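Local atomic coordinates of acetylxylan esterase A (Aspergillus awamori, PDB entry 5X6S), a protein that removes acetyl side groups from the xylan backbone, acting as a secreted serine esterase in the breakdown of plant hemicellulose. Residues G2-V7 against G18-V23; P31-A36 against I63-S68; L84-G89 against A182-Y187; A138-S143 against Q195-S200; T238-T243 against I252-V257. All blocks are in the same frame, centred on the assembly; numbering follows the deposited sequence.

Contact 1 (G2-V7 against G18-V23); sequences GSLQQV and GMYIYV
Gln-6 lays its side chain over the ring of Tyr-20: CG stands 4.2 Å from the ring centroid in a CH-pi contact over one face, and the amide beyond it is inclined by 31° to the ring plane. The glutamine reaches there because its chain runs fully extended, with CG trans to the backbone N (chi1 -180°). NE2 then gives a hydrogen bond to a water, 2.9 Å away, which also accepts from Met-19 N and donates to Val-7 O. On the other face of the sheet Val-7 and Met-19 run side by side, with Val-7 CB 3.8 Å from Met-19 SD. Between these two layers the strands pair as an antiparallel hairpin. Gln-5 and Ile-21 make its central hydrogen-bonded pair, Gln-5 N to Ile-21 O at 2.9 Å and Ile-21 N to Gln-5 O at 2.8 Å. Strand 18-23 is bonded in turn to strand 63-68, and Tyr-22 OH is held by Glu-58. Strand 3-7 is outermost in the sheet, and the hairpin combines apolar packing of Val-7, Met-19 and Ile-21, the last two against helix 91-106, with a water that adds to the direct bond from Val-7 N to Met-19 O.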
# COMPACT_ATOMS: atom_id res chain seq x y z
N GLY A 2 20.55 16.99 4.14
CA GLY A 2 21.92 16.36 4.11
C GLY A 2 22.38 16.23 5.53
O GLY A 2 23.54 16.39 5.81
N SER A 3 21.44 15.88 6.42
CA SER A 3 21.76 15.64 7.78
C SER A 3 20.89 14.48 8.35
O SER A 3 19.85 14.11 7.77
CB SER A 3 21.50 16.91 8.57
OG SER A 3 20.11 17.07 8.72
N LEU A 4 21.33 13.96 9.49
CA LEU A 4 20.58 12.98 10.24
C LEU A 4 19.87 13.69 11.39
O LEU A 4 20.50 14.38 12.19
CB LEU A 4 21.48 11.87 10.79
CG LEU A 4 20.80 10.68 11.51
CD1 LEU A 4 20.34 9.68 10.44
CD2 LEU A 4 21.73 10.01 12.52
N GLN A 5 18.55 13.56 11.43
CA GLN A 5 17.70 14.26 12.41
C GLN A 5 16.96 13.20 13.21
O GLN A 5 16.45 12.20 12.64
CB GLN A 5 16.66 15.17 11.73
CG GLN A 5 17.24 16.19 10.71
CD GLN A 5 16.60 16.09 9.25
OE1 GLN A 5 17.00 15.23 8.39
NE2 GLN A 5 15.67 17.01 8.96
N GLN A 6 16.86 13.44 14.51
CA GLN A 6 15.94 12.67 15.34
C GLN A 6 14.52 13.23 15.27
O GLN A 6 14.32 14.44 15.28
CB GLN A 6 16.41 12.62 16.78
CG GLN A 6 15.47 11.83 17.66
CD GLN A 6 15.98 11.58 19.05
OE1 GLN A 6 16.98 12.15 19.48
NE2 GLN A 6 15.28 10.73 19.78
N VAL A 7 13.53 12.35 15.19
CA VAL A 7 12.14 12.71 15.15
C VAL A 7 11.46 12.07 16.34
O VAL A 7 11.57 10.87 16.58
CB VAL A 7 11.44 12.30 13.83
CG1 VAL A 7 9.95 12.62 13.90
CG2 VAL A 7 12.14 12.95 12.62
N GLY A 18 13.40 4.82 19.20
CA GLY A 18 13.90 6.09 18.60
C GLY A 18 13.73 6.14 17.09
O GLY A 18 13.76 5.11 16.43
N MET A 19 13.56 7.33 16.53
CA MET A 19 13.45 7.50 15.11
C MET A 19 14.48 8.52 14.64
O MET A 19 14.49 9.65 15.14
CB MET A 19 12.07 7.99 14.71
CG MET A 19 11.95 8.29 13.25
SD MET A 19 10.32 8.84 12.78
CE MET A 19 10.58 9.29 11.07
N TYR A 20 15.34 8.11 13.73
CA TYR A 20 16.29 9.03 13.08
C TYR A 20 16.13 8.92 11.60
O TYR A 20 15.98 7.82 11.06
CB TYR A 20 17.74 8.74 13.46
CG TYR A 20 18.00 8.82 14.97
CD1 TYR A 20 17.65 7.78 15.80
CD2 TYR A 20 18.55 9.94 15.53
CE1 TYR A 20 17.91 7.82 17.17
CE2 TYR A 20 18.82 10.01 16.90
CZ TYR A 20 18.48 8.94 17.71
OH TYR A 20 18.67 9.00 19.06
N ILE A 21 16.16 10.05 10.91
CA ILE A 21 16.09 10.05 9.44
C ILE A 21 17.23 10.78 8.77
O ILE A 21 17.73 11.80 9.27
CB ILE A 21 14.76 10.63 8.91
CG1 ILE A 21 14.58 12.09 9.30
CG2 ILE A 21 13.61 9.85 9.47
CD1 ILE A 21 13.34 12.69 8.59
N TYR A 22 17.68 10.23 7.65
CA TYR A 22 18.59 10.95 6.80
C TYR A 22 17.82 11.47 5.61
O TYR A 22 17.32 10.70 4.79
CB TYR A 22 19.77 10.11 6.32
CG TYR A 22 20.75 10.92 5.49
CD1 TYR A 22 21.74 11.71 6.08
CD2 TYR A 22 20.69 10.92 4.11
CE1 TYR A 22 22.62 12.49 5.29
CE2 TYR A 22 21.56 11.66 3.33
CZ TYR A 22 22.54 12.45 3.94
OH TYR A 22 23.41 13.18 3.15
N VAL A 23 17.79 12.80 5.49
CA VAL A 23 17.17 13.46 4.34
C VAL A 23 18.30 14.00 3.44
O VAL A 23 19.04 14.89 3.87
CB VAL A 23 16.23 14.62 4.76
CG1 VAL A 23 15.54 15.20 3.54
CG2 VAL A 23 15.16 14.13 5.75
O HOH W 1 13.04 9.43 18.41

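Contact 2 (P31-A36 against I63-S68); sequences PGIVVA and IVIYPS
Ile-63 and Gly-32 start the pairing, with Ile-63 N donating to Gly-32 O at 2.9 Å. Ile-63 has the most surface buried by the contact, and it meets the other segment mainly through its backbone. Its carbonyl accepts from Val-34 N, nearly in line with the C=O bond, while its CD1 comes alongside Pro-31 CG at 4.2 Å. Two residues on, Ile-65 repeats the pattern: its N gives to Val-34 O at 2.8 Å and its O receives Ala-36 N, with a C=O...N angle of 174°. The side chain of Ile-65 has CG1 trans to the carbonyl carbon (chi1 -63°), which carries CD1 back to Ile-33 CG2, 3.8 Å away. These are parallel neighbours in the central sheet of an alpha/beta-hydrolase, and the chain between them, which includes helices 44-49 and 53-60, makes the crossover from one to the next. Ile-33, Val-35 and Ile-65 all touch helix 91-106 on one face. Ala-36, the third large contributor, serves the other face: its CB is 3.9 Å from Tyr-66 CD1 and 4.0 Å from Val-64 CG1. Val-64 CG1 also sits over one face of the Tyr-66 ring, toward its rim, and Tyr-53 of helix 53-60 touches all three residues. Pro-67, beyond the last direct backbone bond, sets its CG 3.8 Å from Val-35 CG1, the two side chains crossing at about a right angle. It has no N-H to continue the pairing, and a water bridges the strands instead, donating to Ala-36 O and to Pro-67 O.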
# COMPACT_ATOMS: atom_id res chain seq x y z
N PRO A 31 10.09 11.44 -3.11
CA PRO A 31 11.14 10.50 -2.70
C PRO A 31 10.62 9.15 -2.22
O PRO A 31 9.56 9.09 -1.62
CB PRO A 31 11.83 11.25 -1.54
CG PRO A 31 10.79 12.16 -1.00
CD PRO A 31 9.91 12.54 -2.15
N GLY A 32 11.36 8.10 -2.50
CA GLY A 32 11.14 6.81 -1.88
C GLY A 32 11.63 6.80 -0.44
O GLY A 32 12.09 7.84 0.09
N ILE A 33 11.48 5.67 0.22
CA ILE A 33 11.91 5.54 1.63
C ILE A 33 12.59 4.20 1.80
O ILE A 33 12.11 3.18 1.31
CB ILE A 33 10.73 5.63 2.66
CG1 ILE A 33 10.13 7.04 2.70
CG2 ILE A 33 11.17 5.16 4.03
CD1 ILE A 33 8.80 7.13 3.40
N VAL A 34 13.72 4.21 2.48
CA VAL A 34 14.38 2.96 2.90
C VAL A 34 14.46 2.95 4.41
O VAL A 34 15.02 3.89 5.01
CB VAL A 34 15.84 2.81 2.31
CG1 VAL A 34 16.54 1.58 2.91
CG2 VAL A 34 15.80 2.69 0.81
N VAL A 35 13.90 1.90 5.04
CA VAL A 35 13.98 1.73 6.46
C VAL A 35 15.15 0.75 6.69
O VAL A 35 15.12 -0.38 6.16
CB VAL A 35 12.65 1.18 7.09
CG1 VAL A 35 12.77 1.01 8.59
CG2 VAL A 35 11.41 1.99 6.73
N ALA A 36 16.16 1.19 7.44
CA ALA A 36 17.39 0.44 7.65
C ALA A 36 17.54 0.14 9.15
O ALA A 36 17.70 1.06 9.99
CB ALA A 36 18.60 1.23 7.11
N ILE A 63 14.55 8.99 1.19
CA ILE A 63 14.81 9.30 2.59
C ILE A 63 15.15 7.97 3.28
O ILE A 63 14.54 6.95 2.96
CB ILE A 63 13.56 9.95 3.25
CG1 ILE A 63 13.34 11.34 2.63
CG2 ILE A 63 13.69 10.05 4.79
CD1 ILE A 63 12.03 11.99 2.98
N VAL A 64 16.09 7.98 4.20
CA VAL A 64 16.36 6.78 5.03
C VAL A 64 15.87 6.92 6.45
O VAL A 64 16.09 7.97 7.07
CB VAL A 64 17.89 6.40 5.09
CG1 VAL A 64 18.05 4.93 5.60
CG2 VAL A 64 18.58 6.62 3.76
N ILE A 65 15.17 5.92 6.96
CA ILE A 65 14.69 5.91 8.35
C ILE A 65 15.49 4.88 9.09
O ILE A 65 15.61 3.76 8.62
CB ILE A 65 13.19 5.55 8.50
CG1 ILE A 65 12.31 6.59 7.81
CG2 ILE A 65 12.83 5.40 9.99
CD1 ILE A 65 10.83 6.12 7.65
N TYR A 66 16.05 5.27 10.24
CA TYR A 66 16.89 4.39 11.05
C TYR A 66 16.23 4.26 12.40
O TYR A 66 16.44 5.12 13.28
CB TYR A 66 18.35 4.97 11.19
CG TYR A 66 19.09 5.23 9.90
CD1 TYR A 66 19.84 4.21 9.26
CD2 TYR A 66 19.07 6.49 9.30
CE1 TYR A 66 20.56 4.44 8.10
CE2 TYR A 66 19.78 6.73 8.13
CZ TYR A 66 20.49 5.73 7.51
OH TYR A 66 21.14 6.02 6.34
N PRO A 67 15.41 3.21 12.61
CA PRO A 67 14.79 3.03 13.93
C PRO A 67 15.88 2.66 14.93
O PRO A 67 16.91 2.16 14.53
CB PRO A 67 13.83 1.83 13.73
CG PRO A 67 13.59 1.78 12.23
CD PRO A 67 14.97 2.16 11.68
N SER A 68 15.65 2.96 16.22
CA SER A 68 16.68 2.76 17.25
C SER A 68 16.09 2.04 18.45
O SER A 68 15.18 2.53 19.10
CB SER A 68 17.25 4.09 17.68
OG SER A 68 18.57 3.90 18.07
O HOH W 2 18.40 1.20 12.56

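Contact 3 (L84-G89 against A182-Y187); sequences LTHNGG and AMYSGY
His-86 and Tyr-184 stack face to face where two type II beta turns, Thr-85 to Gly-88 and Tyr-184 to Tyr-187, come together at the edge of the alpha/beta-hydrolase fold, against a second copy of the protein. The ring centroids are 3.6 Å apart and the planes only 7° from parallel. Asn-87 CG lies over the other face of the histidine and Tyr-187 CB over that of the tyrosine, both toward the rim. On its inner side the packing is tight: Met-183 stretches alongside Leu-84, its CE 3.8 Å from Leu-84 CD2 and its CG 3.3 Å from Leu-84 O, and both side chains lie against helix 120-131. By contrast, Ser-185 and Gly-186 lie exposed beyond the tyrosine and do not touch 84-89. The polar ends of the stack look instead to the second subunit, where His-86 NE2 bonds to Asp-109 and Tyr-184 OH to Ser-111. His-86 ND1 bonds to Thr-131 O in its own chain, fixing the ring's rotation, and the nearby carboxylate may favour protonation. One backbone bond ties the loops directly, His-86 N to Met-183 O at 2.7 Å, the donor nearly on the line of the C=O bond.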
# COMPACT_ATOMS: atom_id res chain seq x y z
N LEU A 84 4.65 -8.99 17.35
CA LEU A 84 4.29 -9.99 16.36
C LEU A 84 2.83 -9.92 15.89
O LEU A 84 2.31 -10.86 15.27
CB LEU A 84 4.65 -11.43 16.86
CG LEU A 84 6.15 -11.69 17.10
CD1 LEU A 84 6.37 -13.09 17.64
CD2 LEU A 84 7.02 -11.44 15.83
N THR A 85 2.17 -8.81 16.15
CA THR A 85 0.80 -8.66 15.67
C THR A 85 0.62 -7.30 15.01
O THR A 85 1.06 -6.29 15.56
CB THR A 85 -0.23 -8.91 16.80
OG1 THR A 85 0.09 -8.08 17.89
CG2 THR A 85 -0.13 -10.33 17.34
N HIS A 86 -0.04 -7.28 13.86
CA HIS A 86 -0.46 -6.02 13.19
C HIS A 86 -1.22 -5.19 14.24
O HIS A 86 -2.18 -5.72 14.88
CB HIS A 86 -1.40 -6.34 12.01
CG HIS A 86 -1.91 -5.15 11.26
ND1 HIS A 86 -1.12 -4.40 10.41
CD2 HIS A 86 -3.15 -4.62 11.18
CE1 HIS A 86 -1.85 -3.45 9.85
NE2 HIS A 86 -3.09 -3.56 10.30
N ASN A 87 -0.81 -3.95 14.43
CA ASN A 87 -1.43 -3.05 15.39
C ASN A 87 -1.32 -3.55 16.86
O ASN A 87 -2.06 -3.11 17.73
CB ASN A 87 -2.90 -2.75 14.97
CG ASN A 87 -3.00 -1.95 13.69
OD1 ASN A 87 -2.04 -1.33 13.27
ND2 ASN A 87 -4.14 -1.99 13.05
N GLY A 88 -0.36 -4.42 17.14
CA GLY A 88 -0.11 -4.89 18.48
C GLY A 88 0.55 -3.91 19.45
O GLY A 88 0.67 -4.20 20.62
N GLY A 89 1.10 -2.81 18.94
CA GLY A 89 1.71 -1.78 19.82
C GLY A 89 3.17 -1.99 20.16
O GLY A 89 3.75 -1.22 20.94
N ALA A 182 -0.74 -15.28 10.56
CA ALA A 182 -1.39 -15.02 11.83
C ALA A 182 -1.00 -13.63 12.41
O ALA A 182 -1.68 -13.07 13.27
CB ALA A 182 -1.03 -16.11 12.81
N MET A 183 0.14 -13.09 11.92
CA MET A 183 0.60 -11.77 12.38
C MET A 183 -0.29 -10.64 11.84
O MET A 183 -0.28 -9.54 12.37
CB MET A 183 2.05 -11.56 11.97
CG MET A 183 2.94 -12.66 12.54
SD MET A 183 4.68 -12.25 12.56
CE MET A 183 5.28 -13.72 13.35
N TYR A 184 -0.97 -10.87 10.72
CA TYR A 184 -2.05 -10.01 10.30
C TYR A 184 -3.18 -10.91 9.80
O TYR A 184 -3.36 -11.05 8.57
CB TYR A 184 -1.60 -9.00 9.22
CG TYR A 184 -2.58 -7.92 8.88
CD1 TYR A 184 -3.88 -7.92 9.38
CD2 TYR A 184 -2.21 -6.84 8.04
CE1 TYR A 184 -4.76 -6.91 9.06
CE2 TYR A 184 -3.10 -5.86 7.69
CZ TYR A 184 -4.39 -5.89 8.18
OH TYR A 184 -5.30 -4.91 7.82
N SER A 185 -3.97 -11.51 10.70
CA SER A 185 -4.94 -12.51 10.19
C SER A 185 -6.00 -11.92 9.29
O SER A 185 -6.52 -10.81 9.54
CB SER A 185 -5.56 -13.44 11.25
OG SER A 185 -6.27 -12.72 12.18
N GLY A 186 -6.26 -12.64 8.22
CA GLY A 186 -7.27 -12.23 7.26
C GLY A 186 -6.77 -11.31 6.17
O GLY A 186 -7.47 -11.04 5.20
N TYR A 187 -5.53 -10.82 6.30
CA TYR A 187 -4.98 -9.92 5.31
C TYR A 187 -4.74 -10.63 4.02
O TYR A 187 -4.11 -11.66 4.03
CB TYR A 187 -3.62 -9.35 5.76
CG TYR A 187 -3.02 -8.38 4.77
CD1 TYR A 187 -3.57 -7.11 4.62
CD2 TYR A 187 -1.90 -8.70 4.03
CE1 TYR A 187 -3.02 -6.18 3.76
CE2 TYR A 187 -1.35 -7.77 3.11
CZ TYR A 187 -1.91 -6.50 3.00
OH TYR A 187 -1.40 -5.54 2.14

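Contact 4 (A138-S143 against Q195-S200); sequences AATVYS and QIYHGS
Thr-140 OG1 donates to Gln-195 OE1 at 2.9 Å, a buried side-chain bond lying beside the backbone pairing. The threonine and the extended glutamine run side by side, and the hydroxyl approaches from 28° out of the amide's carbonyl plane. Gln-195 NE2 is taken by Gln-250, so both ends of this amide are satisfied. The backbones are joined most closely by Val-141, whose N gives to Gln-195 O and whose O takes Tyr-197 N, each at 2.7 Å. Ser-143 N reaches Tyr-197 O at 3.0 Å from above the carbonyl plane. These are adjacent parallel strands in the middle of the alpha/beta-hydrolase sheet, near its active-site end: the side chain of Ser-143 is about 6 Å from that of Ser-119, the probable nucleophile, and Ser-143 OG bonds to Val-261 N and to a water held also by Gly-199 N. Farther out, Tyr-142 and Tyr-197 form an offset stack, centroids 4.5 Å apart and planes at 21°, with Tyr-142 CE1 over the rim of the Tyr-197 ring. Thr-140 CG2 meets that ring at its edge. Tyr-142 OH is held by Asp-268 and His-264 N. On the opposite face Val-141 CG2 presses against Ile-196 CD1 at 3.5 Å, tighter than usual van der Waals contact, and helix 120-131 covers the valine.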
# COMPACT_ATOMS: atom_id res chain seq x y z
N ALA A 138 9.16 -3.97 -1.07
CA ALA A 138 10.21 -5.02 -1.07
C ALA A 138 11.02 -4.88 0.17
O ALA A 138 11.03 -3.78 0.80
CB ALA A 138 11.12 -4.92 -2.31
N ALA A 139 11.71 -5.96 0.53
CA ALA A 139 12.53 -6.05 1.73
C ALA A 139 13.76 -6.84 1.43
O ALA A 139 13.67 -7.82 0.64
CB ALA A 139 11.79 -6.75 2.84
N THR A 140 14.87 -6.49 2.09
CA THR A 140 16.15 -7.26 1.97
C THR A 140 16.58 -7.64 3.36
O THR A 140 16.75 -6.77 4.23
CB THR A 140 17.25 -6.46 1.17
OG1 THR A 140 16.82 -6.24 -0.19
CG2 THR A 140 18.60 -7.23 1.12
N VAL A 141 16.82 -8.92 3.59
CA VAL A 141 17.15 -9.49 4.88
C VAL A 141 18.61 -9.95 4.86
O VAL A 141 18.98 -10.85 4.05
CB VAL A 141 16.19 -10.66 5.23
CG1 VAL A 141 16.50 -11.33 6.53
CG2 VAL A 141 14.72 -10.20 5.21
N TYR A 142 19.43 -9.31 5.68
CA TYR A 142 20.85 -9.70 5.87
C TYR A 142 21.05 -10.53 7.16
O TYR A 142 21.26 -9.99 8.26
CB TYR A 142 21.81 -8.48 5.84
CG TYR A 142 21.96 -7.89 4.49
CD1 TYR A 142 22.75 -8.52 3.51
CD2 TYR A 142 21.31 -6.70 4.13
CE1 TYR A 142 22.87 -8.01 2.25
CE2 TYR A 142 21.45 -6.17 2.82
CZ TYR A 142 22.24 -6.82 1.91
OH TYR A 142 22.42 -6.36 0.65
N SER A 143 20.99 -11.87 7.01
CA SER A 143 21.29 -12.77 8.16
C SER A 143 20.34 -12.59 9.34
O SER A 143 20.72 -12.06 10.40
CB SER A 143 22.74 -12.60 8.63
OG SER A 143 23.65 -12.66 7.54
N GLN A 195 13.87 -10.58 -0.32
CA GLN A 195 15.22 -11.02 -0.69
C GLN A 195 15.96 -11.34 0.56
O GLN A 195 16.15 -10.46 1.44
CB GLN A 195 15.93 -9.90 -1.46
CG GLN A 195 17.33 -10.24 -1.89
CD GLN A 195 17.97 -9.06 -2.63
OE1 GLN A 195 18.19 -7.98 -2.03
NE2 GLN A 195 18.23 -9.23 -3.92
N ILE A 196 16.40 -12.60 0.68
CA ILE A 196 16.96 -13.17 1.91
C ILE A 196 18.43 -13.58 1.70
O ILE A 196 18.71 -14.51 0.93
CB ILE A 196 16.14 -14.41 2.36
CG1 ILE A 196 14.64 -14.13 2.31
CG2 ILE A 196 16.65 -14.99 3.70
CD1 ILE A 196 14.14 -12.98 3.20
N TYR A 197 19.37 -12.92 2.39
CA TYR A 197 20.77 -13.29 2.39
C TYR A 197 21.13 -14.05 3.67
O TYR A 197 20.64 -13.74 4.75
CB TYR A 197 21.68 -12.06 2.38
CG TYR A 197 21.75 -11.24 1.11
CD1 TYR A 197 20.80 -10.23 0.81
CD2 TYR A 197 22.81 -11.41 0.22
CE1 TYR A 197 20.92 -9.45 -0.35
CE2 TYR A 197 22.94 -10.60 -0.92
CZ TYR A 197 22.01 -9.63 -1.21
OH TYR A 197 22.19 -8.86 -2.34
N HIS A 198 22.06 -14.98 3.58
CA HIS A 198 22.57 -15.67 4.76
C HIS A 198 23.93 -16.28 4.40
O HIS A 198 24.16 -16.63 3.25
CB HIS A 198 21.62 -16.76 5.26
CG HIS A 198 21.58 -16.92 6.75
ND1 HIS A 198 20.54 -16.46 7.51
CD2 HIS A 198 22.49 -17.42 7.63
CE1 HIS A 198 20.80 -16.65 8.79
NE2 HIS A 198 21.97 -17.26 8.89
N GLY A 199 24.80 -16.41 5.40
CA GLY A 199 26.12 -17.03 5.18
C GLY A 199 26.16 -18.48 5.66
O GLY A 199 25.56 -18.81 6.69
N SER A 200 26.87 -19.34 4.92
CA SER A 200 26.91 -20.80 5.19
C SER A 200 27.63 -21.18 6.49
O SER A 200 27.48 -22.27 6.99
CB SER A 200 27.53 -21.57 4.02
OG SER A 200 28.93 -21.33 3.96
O HOH W 3 25.09 -14.95 7.90

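Contact 5 (T238-T243 against I252-V257); sequences TNYETT and IFATGV
Tyr-240 sets its ring squarely on the methyl of Ala-254, across an antiparallel beta hairpin made by strands 240-246 and 249-254 near one end of the alpha/beta-hydrolase sheet, between strand 193-199 and the outermost strand 230-232. From CB, the side chain leaves with CG trans to the carbonyl carbon (chi1 -79°), and this brings the ring over the neighbouring strand. CG and CD1 of Tyr-240 lie 4.1 and 4.0 Å from Ala-254 CB. CD2 has a second partner, Ile-252 CG2, which meets the ring at its edge, 3.7 Å away. Further along, CE2 and CZ are the ring atoms closest to the alanine methyl, and CE1 also has Val-257 CG2 within reach. The methyl is 3.6 Å from the ring centroid and 9° off the ring normal, a CH-pi contact over the centre of the face. At the tip, OH comes 4.1 Å from Val-257 CG2, whose side chain crosses the tyrosine at about a right angle. Val-257 arrives there at the end of a type II turn, Ala-254 to Val-257, that leads the chain away from the strand. Outside the hairpin the tyrosine ring also meets His-264.

Next to it on the same face, Ile-252 CG1 lies against Thr-242 OG1, a hydroxyl that bonds elsewhere, to Thr-235 O. Glu-241 and Phe-253 form the hydrogen-bonded pair, with Glu-241 N to Phe-253 O at 2.9 Å and Phe-253 N to Glu-241 O at 3.0 Å. Phe-253 O also accepts a hydrogen bond from a water, 2.6 Å away, that is also hydrogen-bonded to Thr-255 OG1.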
# COMPACT_ATOMS: atom_id res chain seq x y z
N THR A 238 31.29 -14.14 -6.48
CA THR A 238 31.88 -15.46 -6.29
C THR A 238 31.43 -16.06 -4.98
O THR A 238 31.49 -15.40 -3.93
CB THR A 238 33.43 -15.39 -6.37
OG1 THR A 238 33.77 -14.85 -7.65
CG2 THR A 238 34.09 -16.76 -6.17
N ASN A 239 30.96 -17.31 -5.05
CA ASN A 239 30.58 -18.09 -3.91
C ASN A 239 29.26 -17.68 -3.25
O ASN A 239 28.88 -18.23 -2.22
CB ASN A 239 31.69 -18.18 -2.88
CG ASN A 239 32.83 -19.08 -3.36
OD1 ASN A 239 32.62 -20.02 -4.14
ND2 ASN A 239 34.02 -18.80 -2.89
N TYR A 240 28.58 -16.71 -3.86
CA TYR A 240 27.20 -16.43 -3.52
C TYR A 240 26.33 -17.14 -4.57
O TYR A 240 26.63 -17.10 -5.75
CB TYR A 240 26.95 -14.94 -3.59
CG TYR A 240 27.43 -14.12 -2.43
CD1 TYR A 240 28.74 -14.17 -2.00
CD2 TYR A 240 26.57 -13.23 -1.78
CE1 TYR A 240 29.18 -13.39 -0.95
CE2 TYR A 240 27.00 -12.45 -0.71
CZ TYR A 240 28.30 -12.50 -0.31
OH TYR A 240 28.72 -11.71 0.75
N GLU A 241 25.21 -17.72 -4.16
CA GLU A 241 24.30 -18.31 -5.14
C GLU A 241 22.89 -17.79 -4.95
O GLU A 241 22.37 -17.85 -3.85
CB GLU A 241 24.28 -19.84 -4.98
CG GLU A 241 23.38 -20.59 -5.99
CD GLU A 241 23.18 -22.05 -5.56
OE1 GLU A 241 22.59 -22.28 -4.44
OE2 GLU A 241 23.63 -22.97 -6.29
N THR A 242 22.28 -17.31 -6.03
CA THR A 242 20.93 -16.75 -5.99
C THR A 242 19.90 -17.77 -6.48
O THR A 242 20.02 -18.30 -7.57
CB THR A 242 20.83 -15.45 -6.82
OG1 THR A 242 21.75 -14.47 -6.29
CG2 THR A 242 19.46 -14.85 -6.76
N THR A 243 18.89 -18.04 -5.66
CA THR A 243 17.73 -18.84 -6.05
C THR A 243 16.50 -17.92 -6.11
O THR A 243 16.15 -17.31 -5.10
CB THR A 243 17.49 -19.95 -5.03
OG1 THR A 243 18.66 -20.80 -4.93
CG2 THR A 243 16.27 -20.79 -5.43
N ILE A 252 19.66 -15.68 -1.28
CA ILE A 252 21.07 -15.55 -1.68
C ILE A 252 21.89 -16.18 -0.58
O ILE A 252 21.95 -15.68 0.55
CB ILE A 252 21.47 -14.06 -1.99
CG1 ILE A 252 20.59 -13.54 -3.10
CG2 ILE A 252 22.96 -13.96 -2.35
CD1 ILE A 252 20.25 -12.12 -3.05
N PHE A 253 22.47 -17.35 -0.86
CA PHE A 253 23.26 -18.08 0.13
C PHE A 253 24.74 -17.84 -0.16
O PHE A 253 25.20 -18.16 -1.27
CB PHE A 253 22.94 -19.59 0.11
CG PHE A 253 23.33 -20.33 1.35
CD1 PHE A 253 22.75 -20.03 2.58
CD2 PHE A 253 24.24 -21.40 1.29
CE1 PHE A 253 23.07 -20.76 3.72
CE2 PHE A 253 24.60 -22.13 2.44
CZ PHE A 253 24.02 -21.81 3.66
N ALA A 254 25.44 -17.29 0.83
CA ALA A 254 26.87 -16.91 0.71
C ALA A 254 27.79 -17.97 1.36
O ALA A 254 27.97 -18.01 2.57
CB ALA A 254 27.10 -15.55 1.37
N THR A 255 28.35 -18.84 0.53
CA THR A 255 29.25 -19.86 1.04
C THR A 255 30.56 -19.27 1.53
O THR A 255 31.19 -18.46 0.83
CB THR A 255 29.51 -20.96 -0.05
OG1 THR A 255 28.26 -21.56 -0.40
CG2 THR A 255 30.48 -22.03 0.45
N GLY A 256 30.92 -19.68 2.74
CA GLY A 256 32.12 -19.23 3.43
C GLY A 256 32.00 -17.94 4.21
O GLY A 256 32.98 -17.46 4.76
N VAL A 257 30.78 -17.36 4.24
CA VAL A 257 30.51 -16.11 4.97
C VAL A 257 29.75 -16.43 6.27
O VAL A 257 28.86 -17.31 6.31
CB VAL A 257 29.72 -15.10 4.07
CG1 VAL A 257 29.36 -13.79 4.81
CG2 VAL A 257 30.47 -14.80 2.79
O HOH W 4 26.30 -20.45 -1.98

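Overall arrangement
Four of the five contacts lie on one mixed sheet. Contact 1 forms one end and closes along the chain before contact 2 opens; the two adjoin through strands 18-23 and 63-68, centres 9 Å apart. Strand 113-118 fills the gap between strand 33-37 of contact 2 and strand 138-142 of contact 4. Contact 3 stands off the sheet, where the second chain of the crystal assembly packs against it, and its segments interleave with those of contact 4. Contact 5 comes last, its centre 11 Å from that of contact 4 and 33 Å from that of contact 1. Antiparallel hairpins thus flank the parallel core, with Ser-143 of contact 4 about 6 Å, side chain to side chain, from the probable nucleophile Ser-119.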